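Local coordinates for protein cytochrome c7 (Geobacter sulfurreducens, PDB 3H33) that is a triheme cytochrome c7 that probably transfers electrons in the Fe(III) respiration of its bacterium, at residues G36-D39 with V44-H47. Residues are numbered along the deposited sequence; the frame is centred on the assembly and turned at random.
Sequences GRID and VMAH. With HEM (protoporphyrin IX containing Fe), chain D.
His47 NE2 binds the heme iron at 1.9 Å, and two residues earlier Met45 points away from the heme toward Ile38 and Asp39. The site is a bis-histidine heme of the cytochrome c7 fold: His69 supplies the second ligand to the same iron. It illustrates a compact multiheme protein in which the short segment carrying a heme ligand also packs against a neighbouring loop. On the His47 face of the porphyrin, the imidazole sits with its CD2 near the pyrrole nitrogen NC and its CE1 2.9 Å from NA, the ring plane turned part-way off the NA–NC line and its edge directed at C4A. Ala46 adds a methyl against the macrocycle, CB lying 3.5 Å from HEM C2D.

The helix meets the 36-39 loop through Met45. This side chain leaves it extended, with CG anti to the backbone N (chi1 -170°), and bends only at its end (chi3 -82°), which carries CE beyond the sulfur toward the loop backbone. Along the way SD meets the CG2 branch of Ile38 at 3.9 Å, the two side chains passing at a slant. The loop residue Asp39 takes part through its main chain, its CB being directed away from the helix. A hydrogen bond from Met45 N to Asp42 OD1 holds the start of helix 43-46.

Ile38 is itself shared with a second heme: its N donates to propionate O1D of that group, and its side chain touches His31. The small, partly exposed contact therefore joins a loop of one heme pocket to the segment that supplies the ligand of another, ending where Met45 CE rests 3.7 Å from Asp39 O.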
loop_
_atom_site.group_PDB
_atom_site.type_symbol
_atom_site.label_atom_id
_atom_site.label_comp_id
_atom_site.label_asym_id
_atom_site.label_seq_id
_atom_site.Cartn_x
_atom_site.Cartn_y
_atom_site.Cartn_z
ATOM N N GLY A 36 1.555 -13.178 -3.342
ATOM C CA GLY A 36 2.862 -13.114 -3.966
ATOM C C GLY A 36 3.057 -11.731 -4.563
ATOM O O GLY A 36 2.386 -10.778 -4.170
ATOM N N ARG A 37 3.974 -11.622 -5.515
ATOM C CA ARG A 37 4.245 -10.359 -6.183
ATOM C C ARG A 37 2.964 -9.891 -6.865
ATOM O O ARG A 37 2.167 -10.706 -7.324
ATOM C CB ARG A 37 5.338 -10.572 -7.234
ATOM C CG ARG A 37 6.190 -9.365 -7.580
ATOM C CD ARG A 37 7.397 -9.846 -8.381
ATOM N NE ARG A 37 8.535 -8.935 -8.326
ATOM C CZ ARG A 37 8.875 -8.096 -9.296
ATOM N NH1 ARG A 37 9.931 -7.308 -9.151
ATOM N NH2 ARG A 37 8.167 -8.049 -10.414
ATOM N N ILE A 38 2.748 -8.581 -6.908
ATOM C CA ILE A 38 1.572 -8.045 -7.580
ATOM C C ILE A 38 2.100 -7.492 -8.898
ATOM O O ILE A 38 2.840 -6.506 -8.920
ATOM C CB ILE A 38 0.899 -6.925 -6.756
ATOM C CG1 ILE A 38 0.365 -7.508 -5.444
ATOM C CG2 ILE A 38 -0.238 -6.289 -7.559
ATOM C CD1 ILE A 38 -0.267 -6.491 -4.526
ATOM N N ASP A 39 1.742 -8.149 -9.997
ATOM C CA ASP A 39 2.218 -7.734 -11.308
ATOM C C ASP A 39 1.787 -6.334 -11.712
ATOM O O ASP A 39 0.623 -5.958 -11.574
ATOM C CB ASP A 39 1.784 -8.748 -12.369
ATOM C CG ASP A 39 2.425 -10.106 -12.163
ATOM O OD1 ASP A 39 3.659 -10.160 -11.964
ATOM O OD2 ASP A 39 1.698 -11.119 -12.204
ATOM N N VAL A 44 1.152 4.518 -10.434
ATOM C CA VAL A 44 -0.264 4.604 -10.764
ATOM C C VAL A 44 -1.128 3.621 -9.986
ATOM O O VAL A 44 -2.256 3.943 -9.613
ATOM C CB VAL A 44 -0.500 4.386 -12.273
ATOM C CG1 VAL A 44 -1.997 4.323 -12.566
ATOM C CG2 VAL A 44 0.141 5.532 -13.066
ATOM N N MET A 45 -0.612 2.422 -9.742
ATOM C CA MET A 45 -1.381 1.437 -8.994
ATOM C C MET A 45 -1.445 1.852 -7.520
ATOM O O MET A 45 -2.502 1.808 -6.897
ATOM C CB MET A 45 -0.748 0.048 -9.133
ATOM C CG MET A 45 -1.612 -1.086 -8.593
ATOM S SD MET A 45 -0.916 -2.731 -8.922
ATOM C CE MET A 45 -1.472 -2.998 -10.624
ATOM N N ALA A 46 -0.309 2.270 -6.974
ATOM C CA ALA A 46 -0.244 2.694 -5.577
ATOM C C ALA A 46 -1.180 3.864 -5.311
ATOM O O ALA A 46 -1.818 3.934 -4.261
ATOM C CB ALA A 46 1.172 3.085 -5.215
ATOM N N HIS A 47 -1.253 4.787 -6.262
ATOM C CA HIS A 47 -2.114 5.952 -6.099
ATOM C C HIS A 47 -3.556 5.604 -6.400
ATOM O O HIS A 47 -4.455 6.396 -6.137
ATOM C CB HIS A 47 -1.640 7.090 -7.004
ATOM C CG HIS A 47 -0.306 7.638 -6.615
ATOM N ND1 HIS A 47 0.434 8.501 -7.390
ATOM C CD2 HIS A 47 0.440 7.413 -5.503
ATOM C CE1 HIS A 47 1.577 8.755 -6.739
ATOM N NE2 HIS A 47 1.626 8.116 -5.585
HETATM C CHA HEM D . 5.196 6.638 -5.929
HETATM C CHB HEM D . 3.859 11.241 -5.685
HETATM C CHC HEM D . 0.405 10.125 -2.591
HETATM C CHD HEM D . 2.305 5.757 -2.237
HETATM C C1A HEM D . 5.108 7.995 -6.187
HETATM C C2A HEM D . 5.898 8.710 -7.174
HETATM C C3A HEM D . 5.551 10.019 -7.072
HETATM C C4A HEM D . 4.537 10.089 -6.039
HETATM C CMA HEM D . 6.127 11.191 -7.871
HETATM C CAA HEM D . 6.907 8.082 -8.146
HETATM C CBA HEM D . 8.242 7.881 -7.445
HETATM C CGA HEM D . 8.982 9.186 -7.227
HETATM O O1A HEM D . 9.631 9.343 -6.168
HETATM O O2A HEM D . 8.923 10.050 -8.127
HETATM C C1B HEM D . 2.796 11.351 -4.808
HETATM C C2B HEM D . 2.005 12.557 -4.617
HETATM C C3B HEM D . 0.978 12.256 -3.790
HETATM C C4B HEM D . 1.172 10.837 -3.472
HETATM C CMB HEM D . 2.235 13.889 -5.306
HETATM C CAB HEM D . -0.182 13.170 -3.387
HETATM C CBB HEM D . -1.078 13.683 -4.512
HETATM C C1C HEM D . 0.625 8.815 -2.222
HETATM C C2C HEM D . -0.055 8.165 -1.116
HETATM C C3C HEM D . 0.554 6.949 -0.965
HETATM C C4C HEM D . 1.559 6.876 -1.992
HETATM C CMC HEM D . -1.116 8.792 -0.209
HETATM C CAC HEM D . 0.344 5.877 0.117
HETATM C CBC HEM D . -1.108 5.493 0.362
HETATM C C1D HEM D . 3.205 5.574 -3.254
HETATM C C2D HEM D . 3.943 4.354 -3.479
HETATM C C3D HEM D . 4.715 4.601 -4.555
HETATM C C4D HEM D . 4.464 5.951 -4.976
HETATM C CMD HEM D . 3.904 3.093 -2.618
HETATM C CAD HEM D . 5.763 3.685 -5.125
HETATM C CBD HEM D . 5.250 2.718 -6.167
HETATM C CGD HEM D . 6.371 1.885 -6.756
HETATM O O1D HEM D . 7.265 1.465 -5.992
HETATM O O2D HEM D . 6.356 1.644 -7.977
HETATM N NA HEM D . 4.255 8.842 -5.524
HETATM N NB HEM D . 2.268 10.294 -4.128
HETATM N NC HEM D . 1.625 8.019 -2.732
HETATM N ND HEM D . 3.546 6.549 -4.152
HETATM FE FE HEM D . 2.920 8.406 -4.151
#